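Local coordinates for protein putative cytochrome C (Sinorhizobium meliloti, PDB 4PWA) that probably carries electrons through a covalently bound heme c, serving as a c-type cytochrome in bacterial sulfite oxidation, at residues 26-31 with 39-44; 49-54 with 70-75; 8-13 with 76-81. One frame throughout, in Å; residues are numbered along the deposited sequence. Where two conformers were deposited one is given.

Interaction 1. Residues 26-31 with 39-44. With HEC (heme c), chain E.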
loop_
_atom_site.group_PDB
_atom_site.type_symbol
_atom_site.label_atom_id
_atom_site.label_comp_id
_atom_site.label_asym_id
_atom_site.label_seq_id
_atom_site.Cartn_x
_atom_site.Cartn_y
_atom_site.Cartn_z
ATOM N N THR A 26 -8.249 -2.647 -6.574
ATOM C CA THR A 26 -7.939 -1.497 -7.413
ATOM C C THR A 26 -9.079 -1.274 -8.411
ATOM O O THR A 26 -9.533 -2.211 -9.066
ATOM C CB THR A 26 -6.609 -1.670 -8.157
ATOM O OG1 THR A 26 -5.539 -1.660 -7.210
ATOM C CG2 THR A 26 -6.377 -0.534 -9.175
ATOM N N LEU A 27 -9.531 -0.023 -8.493
ATOM C CA LEU A 27 -10.556 0.401 -9.424
ATOM C C LEU A 27 -10.418 1.901 -9.670
ATOM O O LEU A 27 -10.741 2.712 -8.816
ATOM C CB LEU A 27 -11.950 0.068 -8.869
ATOM C CG LEU A 27 -13.122 0.322 -9.822
ATOM C CD1 LEU A 27 -13.147 -0.751 -10.903
ATOM C CD2 LEU A 27 -14.450 0.399 -9.063
ATOM N N ALA A 28 -9.952 2.260 -10.857
ATOM C CA ALA A 28 -9.609 3.632 -11.188
ATOM C C ALA A 28 -10.751 4.626 -10.974
ATOM O O ALA A 28 -10.538 5.689 -10.418
ATOM C CB ALA A 28 -9.090 3.708 -12.629
ATOM N N ASP A 29 -11.968 4.277 -11.373
ATOM C CA ASP A 29 -13.084 5.222 -11.292
ATOM C C ASP A 29 -13.257 5.714 -9.861
ATOM O O ASP A 29 -13.566 6.874 -9.636
ATOM C CB ASP A 29 -14.372 4.595 -11.807
ATOM C CG ASP A 29 -15.564 5.537 -11.719
ATOM O OD1 ASP A 29 -16.185 5.630 -10.631
ATOM O OD2 ASP A 29 -15.913 6.172 -12.740
ATOM N N ALA A 30 -13.045 4.816 -8.906
ATOM C CA ALA A 30 -13.133 5.139 -7.491
ATOM C C ALA A 30 -11.814 5.658 -6.912
ATOM O O ALA A 30 -11.766 5.976 -5.737
ATOM C CB ALA A 30 -13.606 3.897 -6.700
ATOM N N GLU A 31 -10.762 5.770 -7.723
ATOM C CA GLU A 31 -9.423 6.137 -7.231
ATOM C C GLU A 31 -8.993 5.171 -6.116
ATOM O O GLU A 31 -8.425 5.581 -5.104
ATOM C CB GLU A 31 -9.376 7.578 -6.726
ATOM C CG GLU A 31 -9.909 8.615 -7.707
ATOM C CD GLU A 31 -10.207 9.963 -7.058
ATOM O OE1 GLU A 31 -10.407 10.027 -5.821
ATOM O OE2 GLU A 31 -10.240 10.976 -7.792
ATOM N N ASN A 39 -6.969 -6.678 -9.398
ATOM C CA ASN A 39 -7.272 -5.386 -9.972
ATOM C C ASN A 39 -8.535 -5.544 -10.786
ATOM O O ASN A 39 -8.553 -6.306 -11.738
ATOM C CB ASN A 39 -6.105 -4.905 -10.848
ATOM C CG ASN A 39 -6.333 -3.532 -11.426
ATOM O OD1 ASN A 39 -7.463 -3.068 -11.519
ATOM N ND2 ASN A 39 -5.260 -2.874 -11.828
ATOM N N LEU A 40 -9.599 -4.852 -10.387
ATOM C CA LEU A 40 -10.883 -4.975 -11.074
ATOM C C LEU A 40 -10.877 -4.284 -12.439
ATOM O O LEU A 40 -11.692 -4.609 -13.307
ATOM C CB LEU A 40 -12.032 -4.466 -10.193
ATOM C CG LEU A 40 -12.256 -5.236 -8.873
ATOM C CD1 LEU A 40 -13.368 -4.606 -8.046
ATOM C CD2 LEU A 40 -12.541 -6.755 -9.114
ATOM N N ASP A 41 -9.959 -3.347 -12.642
ATOM C CA ASP A 41 -9.762 -2.752 -13.973
ATOM C C ASP A 41 -9.138 -3.763 -14.936
ATOM O O ASP A 41 -9.271 -3.634 -16.158
ATOM C CB ASP A 41 -8.886 -1.503 -13.900
ATOM C CG ASP A 41 -9.540 -0.365 -13.118
ATOM O OD1 ASP A 41 -10.783 -0.178 -13.215
ATOM O OD2 ASP A 41 -8.799 0.368 -12.417
ATOM N N GLU A 42 -8.464 -4.765 -14.375
ATOM C CA GLU A 42 -7.887 -5.852 -15.153
ATOM C C GLU A 42 -8.897 -6.978 -15.360
ATOM O O GLU A 42 -9.031 -7.506 -16.447
ATOM C CB GLU A 42 -6.634 -6.384 -14.446
ATOM C CG GLU A 42 -5.978 -7.597 -15.089
ATOM C CD GLU A 42 -5.361 -7.334 -16.454
ATOM O OE1 GLU A 42 -5.397 -6.182 -16.965
ATOM O OE2 GLU A 42 -4.833 -8.318 -17.021
ATOM N N LEU A 43 -9.594 -7.350 -14.303
ATOM C CA LEU A 43 -10.565 -8.434 -14.371
ATOM C C LEU A 43 -11.733 -8.067 -15.301
ATOM O O LEU A 43 -12.116 -8.863 -16.161
ATOM C CB LEU A 43 -11.061 -8.759 -12.963
ATOM C CG LEU A 43 -11.355 -10.208 -12.602
ATOM C CD1 LEU A 43 -10.168 -11.099 -12.935
ATOM C CD2 LEU A 43 -11.721 -10.288 -11.107
ATOM N N LYS A 44 -12.244 -6.844 -15.161
ATOM C CA LYS A 44 -13.394 -6.353 -15.932
ATOM C C LYS A 44 -14.549 -7.356 -15.903
ATOM O O LYS A 44 -15.004 -7.817 -16.946
ATOM C CB LYS A 44 -13.016 -6.021 -17.394
ATOM C CG LYS A 44 -11.941 -4.929 -17.561
ATOM C CD LYS A 44 -11.893 -4.356 -18.997
ATOM C CE LYS A 44 -10.491 -4.428 -19.627
ATOM N NZ LYS A 44 -9.407 -3.557 -18.977
HETATM FE FE HEC E . -13.183 -8.809 -3.543
HETATM C CHA HEC E . -12.303 -11.413 -5.556
HETATM C CHB HEC E . -15.301 -7.641 -5.883
HETATM C CHC HEC E . -14.379 -6.574 -1.278
HETATM C CHD HEC E . -10.559 -9.439 -1.487
HETATM N NA HEC E . -13.738 -9.436 -5.346
HETATM C C1A HEC E . -13.202 -10.498 -6.043
HETATM C C2A HEC E . -13.780 -10.511 -7.372
HETATM C C3A HEC E . -14.596 -9.468 -7.479
HETATM C C4A HEC E . -14.574 -8.761 -6.205
HETATM C CMA HEC E . -15.403 -9.090 -8.730
HETATM C CAA HEC E . -13.472 -11.554 -8.466
HETATM C CBA HEC E . -14.241 -12.819 -8.115
HETATM C CGA HEC E . -14.119 -13.858 -9.202
HETATM O O1A HEC E . -15.183 -14.322 -9.687
HETATM O O2A HEC E . -12.975 -14.229 -9.594
HETATM N NB HEC E . -14.562 -7.399 -3.579
HETATM C C1B HEC E . -15.396 -7.100 -4.627
HETATM C C2B HEC E . -16.409 -6.183 -4.154
HETATM C C3B HEC E . -16.122 -5.861 -2.903
HETATM C C4B HEC E . -14.981 -6.642 -2.503
HETATM C CMB HEC E . -17.507 -5.508 -5.004
HETATM C CAB HEC E . -16.913 -4.894 -1.996
HETATM C CBB HEC E . -18.304 -5.439 -1.636
HETATM N NC HEC E . -12.552 -8.109 -1.749
HETATM C C1C HEC E . -13.218 -7.227 -0.931
HETATM C C2C HEC E . -12.698 -7.317 0.418
HETATM C C3C HEC E . -11.504 -7.926 0.305
HETATM C C4C HEC E . -11.482 -8.542 -1.025
HETATM C CMC HEC E . -13.043 -6.223 1.443
HETATM C CAC HEC E . -10.378 -8.167 1.360
HETATM C CBC HEC E . -10.564 -7.992 2.882
HETATM N ND HEC E . -11.677 -10.200 -3.535
HETATM C C1D HEC E . -10.694 -10.277 -2.562
HETATM C C2D HEC E . -9.810 -11.385 -2.831
HETATM C C3D HEC E . -10.346 -12.018 -4.104
HETATM C C4D HEC E . -11.493 -11.209 -4.472
HETATM C CMD HEC E . -8.581 -11.818 -2.011
HETATM C CAD HEC E . -9.763 -13.245 -4.842
HETATM C CBD HEC E . -10.676 -14.438 -4.628
HETATM C CGD HEC E . -9.998 -15.691 -5.122
HETATM O O1D HEC E . -10.003 -15.914 -6.362
HETATM O O2D HEC E . -9.476 -16.470 -4.269
HETATM O O HOH W 1 -12.553 1.904 -12.889
#
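Thr26 and Asn39 bring their CA atoms to 4.7 Å, and Leu40 N, at the start of the short helix 40-43, donates to Thr26 O (3.0 Å). The Thr26 side chain turns its methyl toward Asn39: with CG2 anti to the backbone N, the methyl lies against the amide, 3.6 Å from Asn39 OD1, while Thr26 OG1 bonds to Gly34 O. Asn39 is the N-cap of helix 40-43. Its CG stands anti to the backbone N (chi1 -177°), which swings OD1 back over the first turn to accept from Asp41 N at 2.8 Å and, weakly, from Glu42 N.

This strand-to-helix junction follows the heme-binding CXXCH segment of the class I cytochrome c fold. Leu40 carries it to the cofactor, its CD2 3.7 Å from heme CMA and its side chain packed on the axial ligand His25; Leu43 CD2 also meets the propionate carbon CAA.

Asp41 makes the second link between the segments. Its OD2 takes the N-H of Ala28 through the syn lone pair (2.7 Å, 151° at the hydrogen), and the other oxygen, OD1, accepts from Gly84 N and probably from a water. That water accepts from Asp29 N, so it probably bridges the carboxylate to the turn after strand 26-27. Leu27, whose side chain crosses that of Asp41 at about a right angle, sets CD1 3.4 Å from Asp41 OD1 and 3.9 Å from Leu40 CB. At the far end of helix 40-43, Lys44 NZ bends back to donate to Asp41 O.

Interaction 2. Residues 49-54 with 70-75. With HEC (heme c), chain E.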
loop_
_atom_site.group_PDB
_atom_site.type_symbol
_atom_site.label_atom_id
_atom_site.label_comp_id
_atom_site.label_asym_id
_atom_site.label_seq_id
_atom_site.Cartn_x
_atom_site.Cartn_y
_atom_site.Cartn_z
ATOM N N ARG A 49 -20.953 -11.713 -12.045
ATOM C CA ARG A 49 -19.729 -12.207 -11.414
ATOM C C ARG A 49 -19.435 -11.446 -10.124
ATOM O O ARG A 49 -19.034 -12.048 -9.120
ATOM C CB ARG A 49 -18.541 -12.100 -12.376
ATOM C CG ARG A 49 -17.264 -12.726 -11.843
ATOM C CD ARG A 49 -16.142 -12.751 -12.885
ATOM N NE ARG A 49 -14.942 -13.370 -12.328
ATOM C CZ ARG A 49 -13.795 -13.536 -12.979
ATOM N NH1 ARG A 49 -13.666 -13.141 -14.242
ATOM N NH2 ARG A 49 -12.769 -14.120 -12.363
ATOM N N VAL A 50 -19.650 -10.132 -10.150
ATOM C CA VAL A 50 -19.471 -9.308 -8.956
ATOM C C VAL A 50 -20.492 -9.681 -7.888
ATOM O O VAL A 50 -20.127 -9.916 -6.729
ATOM C CB VAL A 50 -19.593 -7.793 -9.250
ATOM C CG1 VAL A 50 -19.405 -6.982 -7.955
ATOM C CG2 VAL A 50 -18.577 -7.345 -10.316
ATOM N N ASN A 51 -21.765 -9.727 -8.289
ATOM C CA ASN A 51 -22.861 -9.994 -7.378
ATOM C C ASN A 51 -22.627 -11.332 -6.669
ATOM O O ASN A 51 -22.737 -11.437 -5.447
ATOM C CB ASN A 51 -24.177 -9.999 -8.163
ATOM C CG ASN A 51 -25.415 -10.050 -7.266
ATOM O OD1 ASN A 51 -25.445 -10.762 -6.262
ATOM N ND2 ASN A 51 -26.446 -9.299 -7.642
ATOM N N THR A 52 -22.284 -12.359 -7.438
ATOM C CA THR A 52 -21.994 -13.651 -6.852
ATOM C C THR A 52 -20.840 -13.607 -5.860
ATOM O O THR A 52 -20.886 -14.282 -4.824
ATOM C CB THR A 52 -21.681 -14.689 -7.923
ATOM O OG1 THR A 52 -22.803 -14.800 -8.798
ATOM C CG2 THR A 52 -21.416 -16.051 -7.279
ATOM N N ALA A 53 -19.808 -12.830 -6.179
ATOM C CA ALA A 53 -18.604 -12.776 -5.342
ATOM C C ALA A 53 -18.893 -12.086 -4.023
ATOM O O ALA A 53 -18.545 -12.578 -2.953
ATOM C CB ALA A 53 -17.482 -12.075 -6.072
ATOM N N VAL A 54 -19.554 -10.943 -4.106
ATOM C CA VAL A 54 -19.948 -10.193 -2.912
ATOM C C VAL A 54 -20.905 -10.991 -2.038
ATOM O O VAL A 54 -20.761 -11.015 -0.819
ATOM C CB VAL A 54 -20.581 -8.843 -3.309
ATOM C CG1 VAL A 54 -21.071 -8.071 -2.081
ATOM C CG2 VAL A 54 -19.557 -7.998 -4.126
ATOM N N GLU A 70 -30.316 -4.863 -2.733
ATOM C CA GLU A 70 -30.284 -3.783 -3.734
ATOM C C GLU A 70 -28.939 -3.049 -3.756
ATOM O O GLU A 70 -28.514 -2.573 -4.798
ATOM C CB GLU A 70 -31.422 -2.777 -3.515
ATOM C CG GLU A 70 -32.020 -2.221 -4.832
ATOM C CD GLU A 70 -31.200 -1.073 -5.461
ATOM O OE1 GLU A 70 -31.408 0.090 -5.018
ATOM O OE2 GLU A 70 -30.386 -1.325 -6.406
ATOM N N GLU A 71 -28.278 -2.953 -2.608
ATOM C CA GLU A 71 -26.944 -2.365 -2.549
ATOM C C GLU A 71 -25.928 -3.258 -3.244
ATOM O O GLU A 71 -25.010 -2.766 -3.903
ATOM C CB GLU A 71 -26.497 -2.146 -1.102
ATOM C CG GLU A 71 -27.119 -0.942 -0.424
ATOM C CD GLU A 71 -26.675 -0.807 1.010
ATOM O OE1 GLU A 71 -26.835 -1.788 1.765
ATOM O OE2 GLU A 71 -26.155 0.270 1.383
ATOM N N ILE A 72 -26.068 -4.568 -3.065
ATOM C CA ILE A 72 -25.199 -5.514 -3.742
ATOM C C ILE A 72 -25.385 -5.393 -5.268
ATOM O O ILE A 72 -24.410 -5.425 -6.019
ATOM C CB ILE A 72 -25.448 -6.960 -3.249
ATOM C CG1 ILE A 72 -24.979 -7.095 -1.789
ATOM C CG2 ILE A 72 -24.748 -7.975 -4.164
ATOM C CD1 ILE A 72 -25.339 -8.410 -1.118
ATOM N N GLU A 73 -26.628 -5.238 -5.718
ATOM C CA GLU A 73 -26.888 -5.061 -7.149
ATOM C C GLU A 73 -26.248 -3.785 -7.653
ATOM O O GLU A 73 -25.740 -3.749 -8.766
ATOM C CB GLU A 73 -28.385 -4.988 -7.449
ATOM C CG GLU A 73 -29.099 -6.307 -7.431
ATOM C CD GLU A 73 -30.592 -6.152 -7.707
ATOM O OE1 GLU A 73 -30.954 -5.416 -8.662
ATOM O OE2 GLU A 73 -31.407 -6.760 -6.967
ATOM N N ALA A 74 -26.287 -2.735 -6.830
ATOM C CA ALA A 74 -25.840 -1.410 -7.261
ATOM C C ALA A 74 -24.312 -1.377 -7.412
ATOM O O ALA A 74 -23.795 -0.876 -8.415
ATOM C CB ALA A 74 -26.340 -0.342 -6.306
ATOM N N VAL A 75 -23.599 -1.953 -6.450
ATOM C CA VAL A 75 -22.153 -2.100 -6.565
ATOM C C VAL A 75 -21.750 -3.081 -7.673
ATOM O O VAL A 75 -20.686 -2.936 -8.238
ATOM C CB VAL A 75 -21.489 -2.541 -5.222
ATOM C CG1 VAL A 75 -21.628 -4.017 -5.009
ATOM C CG2 VAL A 75 -20.028 -2.150 -5.207
HETATM FE FE HEC E . -13.183 -8.809 -3.543
HETATM C CHA HEC E . -12.303 -11.413 -5.556
HETATM C CHB HEC E . -15.301 -7.641 -5.883
HETATM C CHC HEC E . -14.379 -6.574 -1.278
HETATM C CHD HEC E . -10.559 -9.439 -1.487
HETATM N NA HEC E . -13.738 -9.436 -5.346
HETATM C C1A HEC E . -13.202 -10.498 -6.043
HETATM C C2A HEC E . -13.780 -10.511 -7.372
HETATM C C3A HEC E . -14.596 -9.468 -7.479
HETATM C C4A HEC E . -14.574 -8.761 -6.205
HETATM C CMA HEC E . -15.403 -9.090 -8.730
HETATM C CAA HEC E . -13.472 -11.554 -8.466
HETATM C CBA HEC E . -14.241 -12.819 -8.115
HETATM C CGA HEC E . -14.119 -13.858 -9.202
HETATM O O1A HEC E . -15.183 -14.322 -9.687
HETATM O O2A HEC E . -12.975 -14.229 -9.594
HETATM N NB HEC E . -14.562 -7.399 -3.579
HETATM C C1B HEC E . -15.396 -7.100 -4.627
HETATM C C2B HEC E . -16.409 -6.183 -4.154
HETATM C C3B HEC E . -16.122 -5.861 -2.903
HETATM C C4B HEC E . -14.981 -6.642 -2.503
HETATM C CMB HEC E . -17.507 -5.508 -5.004
HETATM C CAB HEC E . -16.913 -4.894 -1.996
HETATM C CBB HEC E . -18.304 -5.439 -1.636
HETATM N NC HEC E . -12.552 -8.109 -1.749
HETATM C C1C HEC E . -13.218 -7.227 -0.931
HETATM C C2C HEC E . -12.698 -7.317 0.418
HETATM C C3C HEC E . -11.504 -7.926 0.305
HETATM C C4C HEC E . -11.482 -8.542 -1.025
HETATM C CMC HEC E . -13.043 -6.223 1.443
HETATM C CAC HEC E . -10.378 -8.167 1.360
HETATM C CBC HEC E . -10.564 -7.992 2.882
HETATM N ND HEC E . -11.677 -10.200 -3.535
HETATM C C1D HEC E . -10.694 -10.277 -2.562
HETATM C C2D HEC E . -9.810 -11.385 -2.831
HETATM C C3D HEC E . -10.346 -12.018 -4.104
HETATM C C4D HEC E . -11.493 -11.209 -4.472
HETATM C CMD HEC E . -8.581 -11.818 -2.011
HETATM C CAD HEC E . -9.763 -13.245 -4.842
HETATM C CBD HEC E . -10.676 -14.438 -4.628
HETATM C CGD HEC E . -9.998 -15.691 -5.122
HETATM O O1D HEC E . -10.003 -15.914 -6.362
HETATM O O2D HEC E . -9.476 -16.470 -4.269
#
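Asn51 lays its amide across the branch methyl of Ile72, the two side chains crossing at about a right angle, with Asn51 OD1 3.6 Å from Ile72 CG2. The Asn51 CG is anti to the backbone N (chi1 -171°), which carries the amide outward to helix 69-82. There Asn51 ND2 also comes to 4.0 Å from Glu73 CG; the two side chains run alongside each other in the same direction, amide and carboxylate planes nearly parallel. One turn on, Val54 and Ile72 slide past each other in opposite directions, Val54 CG1 touching Ile72 CG1 at 4.0 Å. No hydrogen bond joins the two segments, so van der Waals contact holds this face together.

The two valines of 49-54 serve the heme as well. Val54 divides its methyls: CG1 faces Ile72 and the heme CBB, whereas CG2 presses on the ring methyl CMB at 3.3 Å. Val50 CG1 meets the same CMB at 3.8 Å. Arg49 reaches a propionate with its chain extended from CG to NE, bringing the guanidinium edge-on to it. Arg49 NE donates almost straight to heme O1A (2.8 Å, 176°) and Arg49 NH2 to heme O2A (2.8 Å), a two-pronged grip that fixes the carboxylate's rotation and probably offsets its charge.

The helices cross at 135° between their N-to-C directions, with 8.9 Å between the axes of these segments. Residues 49-54 touch the heme on one side and helix 69-82 on another, and Ala74 and Val75 of that helix pack in turn on Ile12 of helix 4-16.

Interaction 3. Residues 8-13 with 76-81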
loop_
_atom_site.group_PDB
_atom_site.type_symbol
_atom_site.label_atom_id
_atom_site.label_comp_id
_atom_site.label_asym_id
_atom_site.label_seq_id
_atom_site.Cartn_x
_atom_site.Cartn_y
_atom_site.Cartn_z
ATOM N N LEU A 8 -24.183 5.812 -6.279
ATOM C CA LEU A 8 -24.540 4.861 -5.227
ATOM C C LEU A 8 -23.531 3.716 -5.134
ATOM O O LEU A 8 -22.983 3.469 -4.068
ATOM C CB LEU A 8 -25.963 4.316 -5.435
ATOM C CG LEU A 8 -26.453 3.208 -4.479
ATOM C CD1 LEU A 8 -26.199 3.536 -3.005
ATOM C CD2 LEU A 8 -27.942 2.914 -4.725
ATOM N N GLY A 9 -23.294 3.024 -6.247
ATOM C CA GLY A 9 -22.294 1.954 -6.306
ATOM C C GLY A 9 -20.918 2.417 -5.854
ATOM O O GLY A 9 -20.243 1.741 -5.054
ATOM N N ARG A 10 -20.517 3.584 -6.348
ATOM C CA ARG A 10 -19.264 4.223 -5.945
ATOM C C ARG A 10 -19.192 4.359 -4.419
ATOM O O ARG A 10 -18.204 4.009 -3.799
ATOM C CB ARG A 10 -19.152 5.602 -6.613
ATOM C CG ARG A 10 -17.759 6.212 -6.658
ATOM C CD ARG A 10 -17.772 7.497 -7.501
ATOM N NE ARG A 10 -17.776 7.220 -8.938
ATOM C CZ ARG A 10 -18.280 8.033 -9.863
ATOM N NH1 ARG A 10 -18.843 9.184 -9.512
ATOM N NH2 ARG A 10 -18.223 7.687 -11.143
ATOM N N GLU A 11 -20.254 4.873 -3.817
ATOM C CA GLU A 11 -20.268 5.070 -2.359
ATOM C C GLU A 11 -20.223 3.727 -1.603
ATOM O O GLU A 11 -19.635 3.636 -0.536
ATOM C CB GLU A 11 -21.480 5.892 -1.932
ATOM C CG GLU A 11 -21.527 6.219 -0.445
ATOM C CD GLU A 11 -22.704 7.097 -0.073
ATOM O OE1 GLU A 11 -22.737 8.272 -0.509
ATOM O OE2 GLU A 11 -23.593 6.616 0.654
ATOM N N ILE A 12 -20.844 2.694 -2.162
ATOM C CA ILE A 12 -20.825 1.383 -1.533
ATOM C C ILE A 12 -19.407 0.854 -1.614
ATOM O O ILE A 12 -18.870 0.335 -0.631
ATOM C CB ILE A 12 -21.836 0.407 -2.207
ATOM C CG1 ILE A 12 -23.274 0.853 -1.916
ATOM C CG2 ILE A 12 -21.638 -1.025 -1.733
ATOM C CD1 ILE A 12 -24.317 0.259 -2.843
ATOM N N PHE A 13 -18.805 1.015 -2.792
ATOM C CA PHE A 13 -17.447 0.531 -3.063
ATOM C C PHE A 13 -16.405 1.198 -2.181
ATOM O O PHE A 13 -15.453 0.559 -1.754
ATOM C CB PHE A 13 -17.093 0.768 -4.530
ATOM C CG PHE A 13 -15.857 0.055 -4.971
ATOM C CD1 PHE A 13 -14.612 0.649 -4.839
ATOM C CD2 PHE A 13 -15.931 -1.212 -5.502
ATOM C CE1 PHE A 13 -13.478 -0.002 -5.233
ATOM C CE2 PHE A 13 -14.785 -1.872 -5.907
ATOM C CZ PHE A 13 -13.565 -1.263 -5.777
ATOM N N ALA A 76 -22.584 -4.083 -7.971
ATOM C CA ALA A 76 -22.321 -4.995 -9.101
ATOM C C ALA A 76 -22.466 -4.255 -10.433
ATOM O O ALA A 76 -21.583 -4.335 -11.288
ATOM C CB ALA A 76 -23.241 -6.206 -9.060
ATOM N N LEU A 77 -23.576 -3.541 -10.598
ATOM C CA LEU A 77 -23.783 -2.685 -11.769
ATOM C C LEU A 77 -22.637 -1.681 -11.963
ATOM O O LEU A 77 -22.139 -1.506 -13.081
ATOM C CB LEU A 77 -25.114 -1.927 -11.657
ATOM C CG LEU A 77 -25.428 -0.946 -12.792
ATOM C CD1 LEU A 77 -25.395 -1.657 -14.162
ATOM C CD2 LEU A 77 -26.782 -0.238 -12.568
ATOM N N TYR A 78 -22.227 -1.034 -10.871
ATOM C CA TYR A 78 -21.206 0.009 -10.904
ATOM C C TYR A 78 -19.884 -0.545 -11.397
ATOM O O TYR A 78 -19.341 -0.087 -12.395
ATOM C CB TYR A 78 -21.043 0.640 -9.504
ATOM C CG TYR A 78 -19.793 1.483 -9.319
ATOM C CD1 TYR A 78 -19.651 2.706 -9.968
ATOM C CD2 TYR A 78 -18.758 1.058 -8.495
ATOM C CE1 TYR A 78 -18.516 3.477 -9.812
ATOM C CE2 TYR A 78 -17.607 1.823 -8.326
ATOM C CZ TYR A 78 -17.493 3.021 -8.990
ATOM O OH TYR A 78 -16.362 3.762 -8.846
ATOM N N VAL A 79 -19.365 -1.532 -10.674
ATOM C CA VAL A 79 -18.101 -2.144 -11.021
ATOM C C VAL A 79 -18.072 -2.607 -12.487
ATOM O O VAL A 79 -17.126 -2.327 -13.222
ATOM C CB VAL A 79 -17.812 -3.339 -10.123
ATOM C CG1 VAL A 79 -16.540 -4.075 -10.611
ATOM C CG2 VAL A 79 -17.680 -2.893 -8.649
ATOM N N SER A 80 -19.124 -3.295 -12.914
ATOM C CA SER A 80 -19.149 -3.868 -14.241
ATOM C C SER A 80 -19.225 -2.808 -15.334
ATOM O O SER A 80 -18.827 -3.067 -16.473
ATOM C CB SER A 80 -20.306 -4.846 -14.375
ATOM O OG SER A 80 -21.502 -4.235 -13.944
ATOM N N THR A 81 -19.726 -1.627 -14.996
ATOM C CA THR A 81 -19.817 -0.529 -15.957
ATOM C C THR A 81 -18.529 0.275 -16.050
ATOM O O THR A 81 -18.130 0.668 -17.144
ATOM C CB THR A 81 -20.937 0.452 -15.575
ATOM O OG1 THR A 81 -22.145 -0.270 -15.363
ATOM C CG2 THR A 81 -21.142 1.488 -16.663
#
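Tyr78 lays one face of its ring over the backbone of Gly9 and Arg10, Arg10 N sitting 3.6 Å above the ring centre and Gly9 C at the same height nearer the rim. This is the crossing of the N- and C-terminal helices that marks the class I cytochrome c fold, here at 97°, with 8.4 Å between the segment axes. Glycine makes the approach possible: Gly9 CA lies 3.7 Å from Tyr78 CB, and a CB on residue 9 would clash with it.

The Tyr78 CG is anti to the backbone N (chi1 166°), which directs the ring to helix 4-16. Arg10 then closes over it. Its CB makes a CH-pi contact with the ring, 4.2 Å from the centroid. In one of two modelled conformers the chain bends at chi3 and the guanidinium stands steeply to the ring, 77° between planes, with Tyr78 OH in plane at its edge. Tyr78 OH binds Asp29 OD1, as does Arg10 NE in that conformer, so one carboxylate oxygen probably ties the ends of the two side chains together. A phenylalanine here would probably leave Asp29 OD1 without its hydroxyl mate.

Phe13, a turn further on, crosses Tyr78 at about a right angle and packs inward, where its side chain also touches Cys21 and the axial ligand His25. Beside Tyr78, Val79 bears on the same phenyl ring: its CG2 comes to 4.0 Å from Phe13 CD2.

In the fold
Interaction 1 precedes interaction 2 along the chain, and both fall between the two halves of interaction 3, which joins the N-terminal helix 4-16 to the C-terminal helix 69-82. Interactions 2 and 3 use successive parts of helix 69-82 and have centres about 8 Å apart; Ile12 CD1 touches Glu71 O, and Val50 reaches Val79. Interaction 1, with its centre about 11 Å from that of interaction 3, meets it through Asp29. Interactions 1 and 2, about 15 Å apart between centres, lie on opposite sides of the chain's centre yet both touch the heme, and Leu43 packs on Arg49. The crossing joins the terminal helices; the others bring side chains to the heme, which probably transfers electrons.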